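ML032222a iGluR (Mnemiopsis leidyi, PDB 4YKI) binds glycine through its ligand-binding domain and probably couples that binding to opening of an ion channel of the ionotropic glutamate receptor family. Local coordinates at residues H145-T148 / L149-H153; V166-D170 / L171-I175; S156-S159 / R160-D163; N71-N74 / G75-D79; G217-K220 / D221-Y224. All coordinates share one frame; numbering follows the deposited sequence.

Interaction 1: H145-T148 / L149-H153; sequences HPET and LLKTH. With GLY (glycine), chain E.
The carbonyl oxygen of Thr148 is approached by two groups of Thr152. The backbone N of Thr152 bonds to Thr148 O at 3.0 Å, but the bond is bent, with 132° at the hydrogen. The hydroxyl OG1 of Thr152 lies 2.9 Å from Thr148 O. With chi1 at 65°, OG1 is held between its own backbone N and carbonyl carbon and faces back toward the preceding turn. Its proton has another acceptor within reach, which leaves this second bond uncertain. One turn earlier, Leu149 N bonds to His145 O at 2.9 Å and is nearly straight. The side chains of this pair also meet. CG of Leu149 lies over one face of the imidazole, 3.4 Å from CE1 of His145, and CD1 of Leu149 comes within 3.2 Å of His145 NE2. ND1 of His145 is tied to Asn95, which helps fix the ring's rotation. At the helix start, His145 N donates to the carboxylate O of the bound glycine at 2.9 Å. The helix dipole would probably favour that negative group. Among its neighbours, helix 145-152 sets Pro146 against strand 183-188, Leu149 against strand 202-218 and Leu150 against helix 157-164.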
loop_
_atom_site.group_PDB
_atom_site.type_symbol
_atom_site.label_atom_id
_atom_site.label_comp_id
_atom_site.label_asym_id
_atom_site.label_seq_id
_atom_site.Cartn_x
_atom_site.Cartn_y
_atom_site.Cartn_z
ATOM N N HIS B 145 -12.612 -2.451 11.868
ATOM C CA HIS B 145 -12.647 -2.293 10.414
ATOM C C HIS B 145 -13.461 -3.343 9.648
ATOM O O HIS B 145 -14.219 -2.965 8.780
ATOM C CB HIS B 145 -11.208 -2.180 9.935
ATOM C CG HIS B 145 -11.024 -2.314 8.473
ATOM N ND1 HIS B 145 -11.255 -1.279 7.594
ATOM C CD2 HIS B 145 -10.579 -3.364 7.745
ATOM C CE1 HIS B 145 -10.943 -1.695 6.379
ATOM N NE2 HIS B 145 -10.530 -2.954 6.441
ATOM N N PRO B 146 -13.299 -4.649 9.920
ATOM C CA PRO B 146 -14.089 -5.597 9.126
ATOM C C PRO B 146 -15.595 -5.325 9.209
ATOM O O PRO B 146 -16.275 -5.332 8.189
ATOM C CB PRO B 146 -13.686 -6.963 9.706
ATOM C CG PRO B 146 -12.277 -6.738 10.220
ATOM C CD PRO B 146 -12.338 -5.345 10.800
ATOM N N GLU B 147 -16.112 -5.077 10.407
ATOM C CA GLU B 147 -17.518 -4.713 10.580
ATOM C C GLU B 147 -17.884 -3.515 9.699
ATOM O O GLU B 147 -18.907 -3.524 9.027
ATOM C CB GLU B 147 -17.790 -4.391 12.043
ATOM C CG GLU B 147 -19.248 -4.057 12.323
ATOM C CD GLU B 147 -19.478 -3.501 13.708
ATOM O OE1 GLU B 147 -18.866 -2.458 14.024
ATOM O OE2 GLU B 147 -20.275 -4.093 14.468
ATOM N N THR B 148 -17.047 -2.488 9.717
ATOM C CA THR B 148 -17.322 -1.303 8.915
ATOM C C THR B 148 -17.370 -1.634 7.425
ATOM O O THR B 148 -18.284 -1.199 6.710
ATOM C CB THR B 148 -16.277 -0.220 9.198
ATOM O OG1 THR B 148 -16.505 0.314 10.507
ATOM C CG2 THR B 148 -16.393 0.918 8.210
ATOM N N LEU B 149 -16.404 -2.410 6.947
ATOM C CA LEU B 149 -16.418 -2.776 5.532
ATOM C C LEU B 149 -17.634 -3.579 5.157
ATOM O O LEU B 149 -18.218 -3.354 4.100
ATOM C CB LEU B 149 -15.166 -3.537 5.122
ATOM C CG LEU B 149 -13.862 -2.761 5.032
ATOM C CD1 LEU B 149 -12.824 -3.626 4.278
ATOM C CD2 LEU B 149 -14.061 -1.402 4.369
ATOM N N LEU B 150 -18.009 -4.544 5.981
ATOM C CA LEU B 150 -19.170 -5.352 5.653
ATOM C C LEU B 150 -20.460 -4.514 5.697
ATOM O O LEU B 150 -21.348 -4.716 4.873
ATOM C CB LEU B 150 -19.267 -6.584 6.558
ATOM C CG LEU B 150 -18.485 -7.803 6.021
ATOM C CD1 LEU B 150 -16.993 -7.575 5.904
ATOM C CD2 LEU B 150 -18.764 -8.998 6.909
ATOM N N LYS B 151 -20.543 -3.570 6.637
ATOM C CA LYS B 151 -21.743 -2.744 6.785
ATOM C C LYS B 151 -21.892 -1.672 5.709
ATOM O O LYS B 151 -22.996 -1.165 5.486
ATOM C CB LYS B 151 -21.780 -2.081 8.168
ATOM C CG LYS B 151 -22.156 -3.024 9.301
ATOM C CD LYS B 151 -23.660 -3.298 9.312
ATOM C CE LYS B 151 -24.410 -2.181 10.011
ATOM N NZ LYS B 151 -25.885 -2.398 10.003
ATOM N N THR B 152 -20.787 -1.317 5.063
ATOM C CA THR B 152 -20.786 -0.294 4.023
ATOM C C THR B 152 -20.683 -0.909 2.609
ATOM O O THR B 152 -20.824 -0.200 1.623
ATOM C CB THR B 152 -19.708 0.806 4.292
ATOM O OG1 THR B 152 -18.395 0.257 4.224
ATOM C CG2 THR B 152 -19.898 1.426 5.684
ATOM N N HIS B 153 -20.538 -2.223 2.521
ATOM C CA HIS B 153 -20.429 -2.937 1.245
ATOM C C HIS B 153 -21.697 -2.698 0.453
ATOM O O HIS B 153 -22.777 -2.650 1.015
ATOM C CB HIS B 153 -20.280 -4.433 1.493
ATOM C CG HIS B 153 -19.755 -5.212 0.331
ATOM N ND1 HIS B 153 -20.499 -5.459 -0.798
ATOM C CD2 HIS B 153 -18.569 -5.838 0.142
ATOM C CE1 HIS B 153 -19.787 -6.186 -1.639
ATOM N NE2 HIS B 153 -18.614 -6.430 -1.092
HETATM N N GLY E . -6.948 -3.524 12.443
HETATM C CA GLY E . -8.309 -3.296 12.981
HETATM C C GLY E . -8.870 -1.930 12.669
HETATM O O GLY E . -10.053 -1.703 13.001
HETATM O OXT GLY E . -8.141 -1.076 12.120
#

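Interaction 2: V166-D170 / L171-I175; sequences VELKD and LNHAI
Leu168 lays its methyl CD2 over one face of the His173 ring, 4.2 Å from the ring centroid and displaced toward the rim. This is a CH-pi contact, and the two side chains cross at about a right angle. The other methyl, CD1 of Leu168, reaches CB of Ala174 at 3.7 Å. At the edge of the imidazole, Lys169 N donates to His173 ND1 at 3.0 Å. The bond is almost straight (171°) and lies in the ring plane. ND1 therefore acts as an acceptor, and the ring is fixed by a bond at its edge and a methyl on its face. Asp170 is the N-cap of the helix. Its CG sits between the backbone N and the carbonyl carbon (chi1 58°), which brings OD1 forward over the first turn of the helix. There OD1 takes the N-H of His173 at 2.9 Å. The other oxygen, OD2 of Asp170, accepts from a water at 2.8 Å, and this water is weakly linked to ND2 of Asn172. Ala174 N bonds to Asp170 O and continues the turn. A capped strand-to-helix corner of this kind belongs to a beta-alpha-beta crossover: strand 166-168, helix 171-179 and strand 183-188, the two strands lying parallel to strand 137-141.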
loop_
_atom_site.group_PDB
_atom_site.type_symbol
_atom_site.label_atom_id
_atom_site.label_comp_id
_atom_site.label_asym_id
_atom_site.label_seq_id
_atom_site.Cartn_x
_atom_site.Cartn_y
_atom_site.Cartn_z
ATOM N N VAL B 166 -22.928 -12.683 15.745
ATOM C CA VAL B 166 -22.549 -12.277 17.094
ATOM C C VAL B 166 -21.637 -11.015 17.028
ATOM O O VAL B 166 -20.781 -10.904 16.159
ATOM C CB VAL B 166 -21.872 -13.452 17.850
ATOM C CG1 VAL B 166 -22.692 -14.716 17.715
ATOM C CG2 VAL B 166 -20.460 -13.697 17.361
ATOM N N GLU B 167 -21.920 -10.014 17.867
ATOM C CA GLU B 167 -21.024 -8.879 18.069
ATOM C C GLU B 167 -19.988 -9.248 19.130
ATOM O O GLU B 167 -20.273 -9.314 20.330
ATOM C CB GLU B 167 -21.810 -7.644 18.510
ATOM C CG GLU B 167 -20.964 -6.393 18.735
ATOM C CD GLU B 167 -21.794 -5.251 19.287
ATOM O OE1 GLU B 167 -22.507 -4.605 18.493
ATOM O OE2 GLU B 167 -21.753 -5.017 20.515
ATOM N N LEU B 168 -18.784 -9.492 18.674
ATOM C CA LEU B 168 -17.686 -9.903 19.517
ATOM C C LEU B 168 -17.050 -8.660 20.127
ATOM O O LEU B 168 -17.012 -7.594 19.500
ATOM C CB LEU B 168 -16.723 -10.678 18.630
ATOM C CG LEU B 168 -17.325 -11.947 18.015
ATOM C CD1 LEU B 168 -16.488 -12.391 16.838
ATOM C CD2 LEU B 168 -17.458 -13.023 19.089
ATOM N N LYS B 169 -16.547 -8.780 21.332
ATOM C CA LYS B 169 -16.052 -7.621 22.067
ATOM C C LYS B 169 -14.690 -7.125 21.593
ATOM O O LYS B 169 -14.446 -5.907 21.548
ATOM C CB LYS B 169 -15.942 -7.981 23.556
ATOM C CG LYS B 169 -15.628 -6.800 24.458
ATOM C CD LYS B 169 -15.704 -7.163 25.936
ATOM C CE LYS B 169 -14.467 -7.925 26.390
ATOM N NZ LYS B 169 -14.396 -8.054 27.874
ATOM N N ASP B 170 -13.795 -8.068 21.308
ATOM C CA ASP B 170 -12.391 -7.784 21.041
ATOM C C ASP B 170 -11.758 -9.045 20.463
ATOM O O ASP B 170 -12.441 -10.069 20.308
ATOM C CB ASP B 170 -11.667 -7.281 22.313
ATOM C CG ASP B 170 -11.715 -8.246 23.481
ATOM O OD1 ASP B 170 -11.888 -9.456 23.332
ATOM O OD2 ASP B 170 -11.527 -7.760 24.624
ATOM N N LEU B 171 -10.485 -8.969 20.110
ATOM C CA LEU B 171 -9.827 -10.077 19.438
ATOM C C LEU B 171 -9.761 -11.309 20.328
ATOM O O LEU B 171 -9.950 -12.431 19.849
ATOM C CB LEU B 171 -8.440 -9.655 18.996
ATOM C CG LEU B 171 -7.693 -10.672 18.144
ATOM C CD1 LEU B 171 -8.451 -11.025 16.858
ATOM C CD2 LEU B 171 -6.320 -10.084 17.807
ATOM N N ASN B 172 -9.490 -11.149 21.621
ATOM C CA ASN B 172 -9.460 -12.305 22.515
ATOM C C ASN B 172 -10.797 -13.017 22.571
ATOM O O ASN B 172 -10.848 -14.241 22.505
ATOM C CB ASN B 172 -9.024 -11.906 23.921
ATOM C CG ASN B 172 -7.553 -11.555 24.003
ATOM O OD1 ASN B 172 -6.756 -11.916 23.139
ATOM N ND2 ASN B 172 -7.182 -10.834 25.061
ATOM N N HIS B 173 -11.873 -12.266 22.695
ATOM C CA HIS B 173 -13.219 -12.825 22.734
ATOM C C HIS B 173 -13.528 -13.540 21.429
ATOM O O HIS B 173 -14.117 -14.638 21.421
ATOM C CB HIS B 173 -14.237 -11.706 22.987
ATOM C CG HIS B 173 -15.652 -12.173 23.104
ATOM N ND1 HIS B 173 -16.713 -11.434 22.629
ATOM C CD2 HIS B 173 -16.186 -13.296 23.643
ATOM C CE1 HIS B 173 -17.841 -12.078 22.867
ATOM N NE2 HIS B 173 -17.549 -13.214 23.481
ATOM N N ALA B 174 -13.142 -12.941 20.307
ATOM C CA ALA B 174 -13.395 -13.542 19.010
ATOM C C ALA B 174 -12.652 -14.862 18.867
ATOM O O ALA B 174 -13.225 -15.851 18.394
ATOM C CB ALA B 174 -12.975 -12.596 17.896
ATOM N N ILE B 175 -11.380 -14.891 19.232
ATOM C CA ILE B 175 -10.582 -16.112 19.103
ATOM C C ILE B 175 -11.092 -17.213 20.055
ATOM O O ILE B 175 -11.142 -18.386 19.674
ATOM C CB ILE B 175 -9.068 -15.827 19.254
ATOM C CG1 ILE B 175 -8.611 -15.014 18.041
ATOM C CG2 ILE B 175 -8.277 -17.129 19.401
ATOM C CD1 ILE B 175 -7.192 -14.534 18.071
HETATM O O HOH W 1 -9.698 -8.996 26.278
#

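Interaction 3: S156-S159 / R160-D163; sequences SRYS and RLVD
Tyr158 and Leu161 lie side by side on the buried face of alpha-helix 157-164. CD1 of Tyr158 touches CD1 of Leu161 at 4.0 Å. Three residues apart, the two stand on one flank of the helix, and similar first torsions (chi1 -73° and -79°, CG anti to the carbonyl carbon) lean them the same way. The phenol OH of Tyr158 is bonded to Gln126, and Leu161 packs on Leu131. Val162 turns to helix 145-152 and rests on Leu150. The backbone beneath is a regular ladder of bonds from each residue to the fourth before it. Val162 N reaches Tyr158 O at 3.3 Å, while Asp163 N reaches Ser159 O at 2.9 Å and more nearly straight (166°). Arg157 and Arg160 make the looser, solvent side. Their aliphatic stems stay near the helix, with CB of Arg160 3.3 Å from Arg157 O, but the guanidinium groups extend off the helix surface. Arg157 pairs with Asp155 and Arg160 with Glu164, both in salt bridges. Asp163 is also exposed, and OD1 of its carboxylate pairs with Lys151. The carboxylate leans over the preceding turn, with CG of Asp163 3.2 Å from Ser159 O.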
loop_
_atom_site.group_PDB
_atom_site.type_symbol
_atom_site.label_atom_id
_atom_site.label_comp_id
_atom_site.label_asym_id
_atom_site.label_seq_id
_atom_site.Cartn_x
_atom_site.Cartn_y
_atom_site.Cartn_z
ATOM N N SER B 156 -25.837 -5.515 0.279
ATOM C CA SER B 156 -26.349 -5.448 1.642
ATOM C C SER B 156 -26.467 -6.805 2.342
ATOM O O SER B 156 -26.721 -6.859 3.542
ATOM C CB SER B 156 -27.677 -4.699 1.664
ATOM O OG SER B 156 -27.447 -3.315 1.421
ATOM N N ARG B 157 -26.252 -7.898 1.619
ATOM C CA ARG B 157 -26.161 -9.193 2.269
ATOM C C ARG B 157 -24.975 -9.206 3.240
ATOM O O ARG B 157 -24.999 -9.936 4.226
ATOM C CB ARG B 157 -26.044 -10.324 1.259
ATOM C CG ARG B 157 -27.319 -10.517 0.450
ATOM C CD ARG B 157 -27.152 -11.616 -0.582
ATOM N NE ARG B 157 -26.129 -11.268 -1.562
ATOM C CZ ARG B 157 -25.685 -12.080 -2.514
ATOM N NH1 ARG B 157 -26.185 -13.302 -2.645
ATOM N NH2 ARG B 157 -24.741 -11.662 -3.339
ATOM N N TYR B 158 -23.950 -8.390 2.992
ATOM C CA TYR B 158 -22.844 -8.311 3.947
ATOM C C TYR B 158 -23.277 -7.580 5.228
ATOM O O TYR B 158 -22.807 -7.903 6.319
ATOM C CB TYR B 158 -21.581 -7.688 3.317
ATOM C CG TYR B 158 -20.908 -8.634 2.345
ATOM C CD1 TYR B 158 -20.054 -9.639 2.784
ATOM C CD2 TYR B 158 -21.177 -8.557 0.990
ATOM C CE1 TYR B 158 -19.466 -10.514 1.897
ATOM C CE2 TYR B 158 -20.597 -9.422 0.098
ATOM C CZ TYR B 158 -19.737 -10.405 0.557
ATOM O OH TYR B 158 -19.156 -11.297 -0.308
ATOM N N SER B 159 -24.136 -6.573 5.113
ATOM C CA SER B 159 -24.748 -5.986 6.299
ATOM C C SER B 159 -25.564 -7.022 7.079
ATOM O O SER B 159 -25.571 -7.000 8.308
ATOM C CB SER B 159 -25.645 -4.797 5.929
ATOM O OG SER B 159 -24.901 -3.630 5.677
ATOM N N ARG B 160 -26.272 -7.895 6.370
ATOM C CA ARG B 160 -26.992 -8.977 7.038
ATOM C C ARG B 160 -26.050 -9.824 7.872
ATOM O O ARG B 160 -26.389 -10.221 8.988
ATOM C CB ARG B 160 -27.704 -9.894 6.053
ATOM C CG ARG B 160 -28.937 -9.334 5.423
ATOM C CD ARG B 160 -29.723 -10.416 4.686
ATOM N NE ARG B 160 -30.084 -11.474 5.616
ATOM C CZ ARG B 160 -30.531 -12.684 5.300
ATOM N NH1 ARG B 160 -30.736 -13.035 4.031
ATOM N NH2 ARG B 160 -30.768 -13.546 6.272
ATOM N N LEU B 161 -24.872 -10.139 7.332
ATOM C CA LEU B 161 -23.908 -10.933 8.098
ATOM C C LEU B 161 -23.582 -10.265 9.416
ATOM O O LEU B 161 -23.488 -10.924 10.447
ATOM C CB LEU B 161 -22.597 -11.136 7.334
ATOM C CG LEU B 161 -22.596 -12.200 6.253
ATOM C CD1 LEU B 161 -21.232 -12.237 5.604
ATOM C CD2 LEU B 161 -22.954 -13.594 6.782
ATOM N N VAL B 162 -23.346 -8.965 9.388
ATOM C CA VAL B 162 -23.028 -8.271 10.619
ATOM C C VAL B 162 -24.225 -8.268 11.559
ATOM O O VAL B 162 -24.101 -8.631 12.734
ATOM C CB VAL B 162 -22.556 -6.851 10.315
ATOM C CG1 VAL B 162 -22.407 -6.039 11.606
ATOM C CG2 VAL B 162 -21.241 -6.906 9.550
ATOM N N ASP B 163 -25.389 -7.891 11.046
ATOM C CA ASP B 163 -26.584 -7.695 11.870
ATOM C C ASP B 163 -27.088 -8.985 12.495
ATOM O O ASP B 163 -27.621 -8.974 13.603
ATOM C CB ASP B 163 -27.706 -7.064 11.035
ATOM C CG ASP B 163 -27.390 -5.628 10.588
ATOM O OD1 ASP B 163 -26.474 -4.992 11.154
ATOM O OD2 ASP B 163 -28.073 -5.134 9.664
#

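Interaction 4: N71-N74 / G75-D79; sequences NEWN and GMIRD
At Arg78 the first torsion is extended (chi1 178°) and the second bent (chi2 61°), which carries the guanidinium back along the chain toward Trp73 and Glu72. NH1 of Arg78 donates to Trp73 O at 2.9 Å. The bond is in the carbonyl plane and the guanidinium plane, which holds the flat group edge-on to the backbone. CG and CD of Arg78 pass the same oxygen, each 3.5 Å from Trp73 O. Over one face of the guanidinium lies OE1 of Glu72, 3.9 Å from Arg78 NH1. This salt bridge is long and purely electrostatic, since the oxygen lies well off the guanidinium plane. NE of Arg78 has a second charged partner, Asp82, in a salt bridge. Replacing Arg78 with an alanine would probably deprive Trp73 O of its side-chain donor and leave Asp82 without its charged mate. The indole is held separately. CG2 of Ile77 sits over one face, toward the rim, 3.5 Å from CE3 of Trp73. Arg78 N bonds to Asn74 O at 3.0 Å from well above the carbonyl plane. Gly75 has positive phi, and a CB there would clash with Asn74 O, so glycine suits this entry into the helix. The side-chain amide of Asn74 bonds beyond the contact, OD1 to Ala65 N and ND2 to Ser143 OG. The contact joins the loop after strand 52-56 to helix 75-81. Trp73 and Ile77 both pack on Arg98 of helix 96-99, which hydrogen-bonds the bound glycine, so the contact backs a pocket residue. Trp73 also touches Ala97, and Ile77 packs on Ile88 of strand 87-89.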
loop_
_atom_site.group_PDB
_atom_site.type_symbol
_atom_site.label_atom_id
_atom_site.label_comp_id
_atom_site.label_asym_id
_atom_site.label_seq_id
_atom_site.Cartn_x
_atom_site.Cartn_y
_atom_site.Cartn_z
ATOM N N ASN B 71 -24.100 9.700 15.079
ATOM C CA ASN B 71 -23.081 10.362 14.274
ATOM C C ASN B 71 -21.790 10.653 15.057
ATOM O O ASN B 71 -21.086 11.621 14.756
ATOM C CB ASN B 71 -23.623 11.660 13.658
ATOM C CG ASN B 71 -22.762 12.167 12.509
ATOM O OD1 ASN B 71 -22.222 11.382 11.721
ATOM N ND2 ASN B 71 -22.618 13.485 12.416
ATOM N N GLU B 72 -21.488 9.819 16.045
ATOM C CA GLU B 72 -20.259 9.945 16.806
ATOM C C GLU B 72 -19.365 8.734 16.561
ATOM O O GLU B 72 -19.826 7.643 16.194
ATOM C CB GLU B 72 -20.557 10.061 18.300
ATOM C CG GLU B 72 -21.476 11.230 18.687
ATOM C CD GLU B 72 -20.794 12.593 18.643
ATOM O OE1 GLU B 72 -19.572 12.660 18.387
ATOM O OE2 GLU B 72 -21.487 13.610 18.881
ATOM N N TRP B 73 -18.077 8.978 16.778
ATOM C CA TRP B 73 -17.045 7.963 16.740
ATOM C C TRP B 73 -16.771 7.405 18.126
ATOM O O TRP B 73 -17.123 8.009 19.151
ATOM C CB TRP B 73 -15.750 8.576 16.186
ATOM C CG TRP B 73 -15.833 8.838 14.716
ATOM C CD1 TRP B 73 -16.242 9.976 14.096
ATOM C CD2 TRP B 73 -15.504 7.914 13.677
ATOM N NE1 TRP B 73 -16.204 9.813 12.744
ATOM C CE2 TRP B 73 -15.748 8.557 12.453
ATOM C CE3 TRP B 73 -15.031 6.600 13.669
ATOM C CZ2 TRP B 73 -15.536 7.933 11.231
ATOM C CZ3 TRP B 73 -14.814 5.977 12.463
ATOM C CH2 TRP B 73 -15.061 6.647 11.250
ATOM N N ASN B 74 -16.056 6.283 18.141
ATOM C CA ASN B 74 -15.565 5.686 19.380
ATOM C C ASN B 74 -14.132 5.198 19.183
ATOM O O ASN B 74 -13.497 5.492 18.160
ATOM C CB ASN B 74 -16.524 4.590 19.887
ATOM C CG ASN B 74 -16.667 3.432 18.948
ATOM O OD1 ASN B 74 -15.903 3.266 17.996
ATOM N ND2 ASN B 74 -17.654 2.599 19.222
ATOM N N GLY B 75 -13.597 4.510 20.180
ATOM C CA GLY B 75 -12.287 3.884 20.052
ATOM C C GLY B 75 -11.135 4.853 19.913
ATOM O O GLY B 75 -11.181 6.016 20.311
ATOM N N MET B 76 -10.062 4.359 19.310
ATOM C CA MET B 76 -8.876 5.185 19.080
ATOM C C MET B 76 -9.192 6.351 18.157
ATOM O O MET B 76 -8.602 7.409 18.301
ATOM C CB MET B 76 -7.723 4.333 18.529
ATOM C CG MET B 76 -7.116 3.393 19.578
ATOM S SD MET B 76 -5.767 2.353 18.946
ATOM C CE MET B 76 -6.755 1.161 18.070
ATOM N N ILE B 77 -10.094 6.148 17.196
ATOM C CA ILE B 77 -10.474 7.231 16.295
ATOM C C ILE B 77 -11.031 8.406 17.107
ATOM O O ILE B 77 -10.639 9.557 16.915
ATOM C CB ILE B 77 -11.516 6.779 15.251
ATOM C CG1 ILE B 77 -11.020 5.598 14.395
ATOM C CG2 ILE B 77 -11.894 7.960 14.359
ATOM C CD1 ILE B 77 -9.843 5.875 13.505
ATOM N N ARG B 78 -11.953 8.115 18.027
ATOM C CA ARG B 78 -12.559 9.163 18.842
ATOM C C ARG B 78 -11.527 9.888 19.697
ATOM O O ARG B 78 -11.568 11.109 19.824
ATOM C CB ARG B 78 -13.686 8.589 19.715
ATOM C CG ARG B 78 -14.368 9.585 20.637
ATOM C CD ARG B 78 -15.044 10.740 19.913
ATOM N NE ARG B 78 -15.783 11.583 20.860
ATOM C CZ ARG B 78 -17.017 11.335 21.296
ATOM N NH1 ARG B 78 -17.717 10.294 20.866
ATOM N NH2 ARG B 78 -17.555 12.159 22.175
ATOM N N ASP B 79 -10.590 9.138 20.278
ATOM C CA ASP B 79 -9.564 9.776 21.097
ATOM C C ASP B 79 -8.728 10.744 20.266
ATOM O O ASP B 79 -8.329 11.798 20.743
ATOM C CB ASP B 79 -8.647 8.730 21.734
ATOM C CG ASP B 79 -9.201 8.103 23.005
ATOM O OD1 ASP B 79 -10.330 8.414 23.430
ATOM O OD2 ASP B 79 -8.458 7.247 23.548
#

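Interaction 5: G217-K220 / D221-Y224; sequences GLPK and DSPY
The Tyr224 ring carries CG of Pro223 over the centre of one face, 3.8 Å above its plane. Across the turn, the puckered ring of Pro219 meets Ser222, with CD of Pro219 3.9 Å from CB of Ser222. The bond that closes this bend runs from Ser222 N to Pro219 O at 3.1 Å. The donor stands well above the carbonyl plane, and the angle at the hydrogen is 144°. Residues Pro219 to Ser222 form a type II beta turn. Asp221 takes the position with positive phi (70°), where glycine or asparagine is common. Lys220, the other corner, stretches away from the turn, and its NZ bonds to Ser100 O. The chain then enters a second tight bend, an ST turn. OG of Ser222 lies anti to its backbone N (chi1 173°), beside the carbonyl carbon, and follows the chain forward. There it accepts from Tyr224 N at 3.0 Å, a capping bond ahead of helix 225-238. An alanine in place of Ser222 would remove OG and would probably leave Tyr224 N without this acceptor, the approach to the helix being less firmly held. On the strand side, CD2 of Leu218 comes to 4.2 Å from Ser222 OG.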
loop_
_atom_site.group_PDB
_atom_site.type_symbol
_atom_site.label_atom_id
_atom_site.label_comp_id
_atom_site.label_asym_id
_atom_site.label_seq_id
_atom_site.Cartn_x
_atom_site.Cartn_y
_atom_site.Cartn_z
ATOM N N GLY B 217 -2.858 6.528 11.950
ATOM C CA GLY B 217 -3.887 7.557 11.844
ATOM C C GLY B 217 -3.391 8.909 12.317
ATOM O O GLY B 217 -2.660 8.987 13.300
ATOM N N LEU B 218 -3.761 9.966 11.599
ATOM C CA LEU B 218 -3.353 11.325 11.900
ATOM C C LEU B 218 -4.558 12.245 11.851
ATOM O O LEU B 218 -5.427 12.068 11.010
ATOM C CB LEU B 218 -2.324 11.819 10.874
ATOM C CG LEU B 218 -0.946 11.153 11.027
ATOM C CD1 LEU B 218 -0.118 11.208 9.744
ATOM C CD2 LEU B 218 -0.208 11.784 12.178
ATOM N N PRO B 219 -4.609 13.257 12.723
ATOM C CA PRO B 219 -5.735 14.188 12.611
ATOM C C PRO B 219 -5.589 15.044 11.366
ATOM O O PRO B 219 -4.475 15.311 10.933
ATOM C CB PRO B 219 -5.618 15.037 13.877
ATOM C CG PRO B 219 -4.202 14.997 14.213
ATOM C CD PRO B 219 -3.625 13.701 13.721
ATOM N N LYS B 220 -6.703 15.482 10.794
ATOM C CA LYS B 220 -6.663 16.413 9.686
ATOM C C LYS B 220 -5.911 17.654 10.152
ATOM O O LYS B 220 -6.005 18.077 11.317
ATOM C CB LYS B 220 -8.076 16.747 9.205
ATOM C CG LYS B 220 -8.745 15.566 8.515
ATOM C CD LYS B 220 -10.136 15.925 8.027
ATOM C CE LYS B 220 -10.738 14.813 7.194
ATOM N NZ LYS B 220 -11.923 15.248 6.416
ATOM N N ASP B 221 -5.113 18.194 9.244
ATOM C CA ASP B 221 -4.322 19.387 9.487
ATOM C C ASP B 221 -3.168 19.174 10.456
ATOM O O ASP B 221 -2.587 20.147 10.918
ATOM C CB ASP B 221 -5.192 20.565 9.963
ATOM C CG ASP B 221 -6.326 20.874 9.020
ATOM O OD1 ASP B 221 -6.105 20.827 7.798
ATOM O OD2 ASP B 221 -7.436 21.172 9.507
ATOM N N SER B 222 -2.792 17.924 10.730
ATOM C CA SER B 222 -1.609 17.669 11.557
ATOM C C SER B 222 -0.342 18.287 10.940
ATOM O O SER B 222 -0.062 18.074 9.769
ATOM C CB SER B 222 -1.346 16.168 11.695
ATOM O OG SER B 222 -0.113 15.950 12.356
ATOM N N PRO B 223 0.462 18.999 11.729
ATOM C CA PRO B 223 1.722 19.518 11.192
ATOM C C PRO B 223 2.801 18.442 11.056
ATOM O O PRO B 223 3.884 18.749 10.564
ATOM C CB PRO B 223 2.130 20.567 12.232
ATOM C CG PRO B 223 1.526 20.078 13.499
ATOM C CD PRO B 223 0.228 19.441 13.117
ATOM N N TYR B 224 2.515 17.211 11.468
ATOM C CA TYR B 224 3.538 16.166 11.507
ATOM C C TYR B 224 3.404 15.134 10.401
ATOM O O TYR B 224 4.250 14.244 10.277
ATOM C CB TYR B 224 3.463 15.455 12.858
ATOM C CG TYR B 224 3.492 16.402 14.046
ATOM C CD1 TYR B 224 4.479 17.371 14.166
ATOM C CD2 TYR B 224 2.517 16.341 15.037
ATOM C CE1 TYR B 224 4.507 18.245 15.245
ATOM C CE2 TYR B 224 2.540 17.211 16.126
ATOM C CZ TYR B 224 3.535 18.160 16.220
ATOM O OH TYR B 224 3.552 19.041 17.283
#

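How the interactions relate
Interactions 1 and 3 are on consecutive helices and touch directly, their centres about 9 Å apart. Lys151 NZ and Asp163 OD1 form a salt bridge of 2.9 Å between them. Interaction 2 follows interaction 3 in the sequence; its centre is about 16 Å from that of interaction 1. The bound glycine lies close to interactions 1, 2 and 4. Interaction 1 bonds to it through His145. The Leu171 side chain of interaction 2 is about 8 Å from it. The Met76 side chain of interaction 4 is about 6 Å from the bound glycine. Interactions 1 and 4 do not touch, with centres about 16 Å and nearest atoms about 6 Å apart. Interaction 5 is the most remote from interaction 3, with centres about 33 Å apart.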